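Long-range contact in TerD domain-containing protein (Streptomyces coelicolor A3, PDB 2QZ7), which is of unknown function but belongs to the TerD family linked to tellurium resistance and can bind sodium ions: residues D45-T50 against V61-F66. Numbering follows the deposited sequence.
Sequences DIIATT and VYVVQF. With NA (sodium ion), chain D.
A48 and V64 form a hydrogen-bonded pair of the antiparallel beta hairpin made by strands 44-52 and 62-64, in which 62-64 is an edge strand of a five-stranded antiparallel sheet. The evidence is reciprocal: A48 N donates to V64 O, 2.9 Å with an N-H...O angle of 164°, and V64 N donates to A48 O at 2.7 Å. Their side chains, with T50 and Y62, share one face of the sheet. T50 meets the Y62 ring over that ring's face: OG1 stands 3.2 Å above the plane over the centre, and CG2 lies 3.4 Å from CZ. This fit depends on Y62 CG sitting between backbone N and carbonyl carbon (chi1 56°), which folds the ring over T50. On the other face, T49 CG2 packs 3.7 Å from V63 CG2 while I47 CG2 touches V63 CG1 at 3.9 Å.

Toward F66 direct pairing gives way to water. One water accepts from F66 N and donates to I46 O; another donates to D45 OD2 and, weakly, to Q65 OE1. The D45 carboxylate plane is 35° from the plane of the F66 ring, and OD1 binds the sodium ion at 2.4 Å while lying 3.3 Å from F66 CD2.

Further out, M93 of strand 91-95 touches both A48 and V64, and helix 179-185 covers I47 and V63. L44, S81 and E91 complete the protein ligands of the sodium ion, while H43, which also meets the F66 ring, holds D45 OD1 and H114 holds OD2. Q65 NE2 is hydrogen-bonded to D67 OD1, and Y62 OH to D72 OD2.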
ATOM      1  N   ASP A  45      -8.174  -1.392   0.756  1.00 41.93           N
ATOM      2  CA  ASP A  45      -7.522  -0.892  -0.459  1.00 42.61           C
ATOM      3  C   ASP A  45      -6.038  -0.893  -0.301  1.00 42.43           C
ATOM      4  O   ASP A  45      -5.493  -0.374   0.706  1.00 42.47           O
ATOM      5  CB  ASP A  45      -7.912   0.562  -0.751  1.00 41.72           C
ATOM      6  CG  ASP A  45      -9.345   0.695  -1.285  1.00 44.91           C
ATOM      7  OD1 ASP A  45      -9.865  -0.244  -1.933  1.00 45.59           O
ATOM      8  OD2 ASP A  45      -9.962   1.767  -1.060  1.00 46.03           O
ATOM      9  N   ILE A  46      -5.361  -1.410  -1.326  1.00 42.13           N
ATOM     10  CA  ILE A  46      -3.937  -1.082  -1.494  1.00 42.77           C
ATOM     11  C   ILE A  46      -3.883   0.360  -1.997  1.00 43.72           C
ATOM     12  O   ILE A  46      -4.602   0.736  -2.950  1.00 43.16           O
ATOM     13  CB  ILE A  46      -3.233  -1.978  -2.543  1.00 42.40           C
ATOM     14  CG1 ILE A  46      -3.325  -3.490  -2.168  1.00 41.84           C
ATOM     15  CG2 ILE A  46      -1.712  -1.555  -2.665  1.00 44.57           C
ATOM     16  CD1 ILE A  46      -2.805  -4.444  -3.348  1.00 40.89           C
ATOM     17  N   ILE A  47      -3.022   1.160  -1.383  1.00 43.58           N
ATOM     18  CA  ILE A  47      -2.860   2.563  -1.782  1.00 43.34           C
ATOM     19  C   ILE A  47      -1.382   2.837  -1.894  1.00 42.97           C
ATOM     20  O   ILE A  47      -0.635   2.439  -1.017  1.00 44.06           O
ATOM     21  CB  ILE A  47      -3.457   3.522  -0.688  1.00 43.25           C
ATOM     22  CG1 ILE A  47      -4.970   3.235  -0.462  1.00 44.76           C
ATOM     23  CG2 ILE A  47      -3.224   4.969  -1.096  1.00 42.72           C
ATOM     24  CD1 ILE A  47      -5.590   4.094   0.708  1.00 42.23           C
ATOM     25  N   ALA A  48      -0.949   3.539  -2.948  1.00 43.43           N
ATOM     26  CA  ALA A  48       0.446   4.006  -3.034  1.00 41.80           C
ATOM     27  C   ALA A  48       0.504   5.502  -3.354  1.00 41.69           C
ATOM     28  O   ALA A  48      -0.439   6.060  -3.925  1.00 41.92           O
ATOM     29  CB  ALA A  48       1.229   3.221  -4.115  1.00 41.83           C
ATOM     30  N   THR A  49       1.609   6.128  -2.952  1.00 42.80           N
ATOM     31  CA  THR A  49       1.922   7.531  -3.272  1.00 42.61           C
ATOM     32  C   THR A  49       3.320   7.634  -3.733  1.00 42.33           C
ATOM     33  O   THR A  49       4.156   6.853  -3.322  1.00 41.75           O
ATOM     34  CB  THR A  49       1.744   8.432  -2.059  1.00 41.49           C
ATOM     35  OG1 THR A  49       2.166   7.703  -0.906  1.00 42.49           O
ATOM     36  CG2 THR A  49       0.211   8.788  -1.870  1.00 39.86           C
ATOM     37  N   THR A  50       3.564   8.624  -4.587  1.00 42.76           N
ATOM     38  CA  THR A  50       4.876   8.911  -5.143  1.00 43.70           C
ATOM     39  C   THR A  50       5.291  10.292  -4.605  1.00 44.23           C
ATOM     40  O   THR A  50       4.410  11.124  -4.232  1.00 43.28           O
ATOM     41  CB  THR A  50       4.800   8.954  -6.697  1.00 43.52           C
ATOM     42  OG1 THR A  50       3.798   9.903  -7.088  1.00 44.00           O
ATOM     43  CG2 THR A  50       4.389   7.587  -7.235  1.00 43.91           C
ATOM     44  N   VAL A  61       3.039  13.322  -4.989  1.00 42.22           N
ATOM     45  CA  VAL A  61       2.935  13.839  -6.363  1.00 42.01           C
ATOM     46  C   VAL A  61       1.607  13.279  -6.896  1.00 41.51           C
ATOM     47  O   VAL A  61       0.822  13.986  -7.536  1.00 40.87           O
ATOM     48  CB  VAL A  61       4.121  13.393  -7.256  1.00 41.69           C
ATOM     49  CG1 VAL A  61       3.895  13.811  -8.711  1.00 42.63           C
ATOM     50  CG2 VAL A  61       5.492  14.002  -6.701  1.00 42.70           C
ATOM     51  N   TYR A  62       1.326  12.013  -6.598  1.00 41.34           N
ATOM     52  CA  TYR A  62      -0.024  11.516  -6.868  1.00 41.35           C
ATOM     53  C   TYR A  62      -0.328  10.307  -6.009  1.00 41.92           C
ATOM     54  O   TYR A  62       0.580   9.720  -5.432  1.00 40.88           O
ATOM     55  CB  TYR A  62      -0.202  11.191  -8.386  1.00 41.52           C
ATOM     56  CG  TYR A  62       0.787  10.221  -8.968  1.00 40.71           C
ATOM     57  CD1 TYR A  62       0.641   8.838  -8.756  1.00 40.59           C
ATOM     58  CD2 TYR A  62       1.871  10.671  -9.762  1.00 40.49           C
ATOM     59  CE1 TYR A  62       1.536   7.922  -9.291  1.00 40.56           C
ATOM     60  CE2 TYR A  62       2.783   9.768 -10.297  1.00 40.29           C
ATOM     61  CZ  TYR A  62       2.614   8.402 -10.070  1.00 43.60           C
ATOM     62  OH  TYR A  62       3.506   7.504 -10.603  1.00 44.71           O
ATOM     63  N   VAL A  63      -1.614   9.930  -5.962  1.00 42.26           N
ATOM     64  CA  VAL A  63      -2.094   8.813  -5.171  1.00 42.27           C
ATOM     65  C   VAL A  63      -2.590   7.755  -6.145  1.00 43.14           C
ATOM     66  O   VAL A  63      -3.190   8.090  -7.194  1.00 43.92           O
ATOM     67  CB  VAL A  63      -3.282   9.268  -4.196  1.00 43.23           C
ATOM     68  CG1 VAL A  63      -3.949   8.036  -3.444  1.00 42.97           C
ATOM     69  CG2 VAL A  63      -2.785  10.380  -3.222  1.00 42.95           C
ATOM     70  N   VAL A  64      -2.306   6.476  -5.848  1.00 42.51           N
ATOM     71  CA  VAL A  64      -2.735   5.394  -6.712  1.00 41.71           C
ATOM     72  C   VAL A  64      -3.586   4.442  -5.853  1.00 42.31           C
ATOM     73  O   VAL A  64      -3.180   4.065  -4.749  1.00 41.56           O
ATOM     74  CB  VAL A  64      -1.552   4.580  -7.390  1.00 42.57           C
ATOM     75  CG1 VAL A  64      -2.104   3.496  -8.363  1.00 41.56           C
ATOM     76  CG2 VAL A  64      -0.567   5.497  -8.168  1.00 40.45           C
ATOM     77  N   GLN A  65      -4.761   4.093  -6.349  1.00 41.26           N
ATOM     78  CA  GLN A  65      -5.657   3.130  -5.665  1.00 42.26           C
ATOM     79  C   GLN A  65      -6.716   2.678  -6.676  1.00 41.98           C
ATOM     80  O   GLN A  65      -6.623   3.061  -7.833  1.00 41.91           O
ATOM     81  CB  GLN A  65      -6.306   3.715  -4.388  1.00 42.56           C
ATOM     82  CG  GLN A  65      -7.168   4.940  -4.616  1.00 43.68           C
ATOM     83  CD  GLN A  65      -7.608   5.617  -3.330  1.00 46.27           C
ATOM     84  OE1 GLN A  65      -6.935   5.551  -2.335  1.00 47.96           O
ATOM     85  NE2 GLN A  65      -8.736   6.315  -3.380  1.00 46.64           N
ATOM     86  N   PHE A  66      -7.678   1.841  -6.263  1.00 41.18           N
ATOM     87  CA  PHE A  66      -8.623   1.235  -7.217  1.00 41.59           C
ATOM     88  C   PHE A  66      -9.353   2.264  -8.075  1.00 40.60           C
ATOM     89  O   PHE A  66      -9.550   2.014  -9.242  1.00 39.75           O
ATOM     90  CB  PHE A  66      -9.606   0.257  -6.528  1.00 40.52           C
ATOM     91  CG  PHE A  66     -10.733   0.936  -5.805  1.00 42.16           C
ATOM     92  CD1 PHE A  66     -12.027   0.880  -6.331  1.00 44.11           C
ATOM     93  CD2 PHE A  66     -10.511   1.625  -4.604  1.00 43.41           C
ATOM     94  CE1 PHE A  66     -13.104   1.503  -5.666  1.00 45.47           C
ATOM     95  CE2 PHE A  66     -11.583   2.245  -3.939  1.00 45.38           C
ATOM     96  CZ  PHE A  66     -12.868   2.196  -4.473  1.00 43.49           C
TER
HETATM   97 NA    NA D 194     -10.207  -2.563  -2.536  1.00 30.59          NA
HETATM   98  O   HOH W   1      -8.862   4.153  -0.679  1.00 34.53           O
HETATM   99  O   HOH W   2      -6.960   0.138  -4.024  1.00 25.82           O
HETATM  100  O   HOH W   3     -11.576  -1.731  -4.025  1.00 28.16           O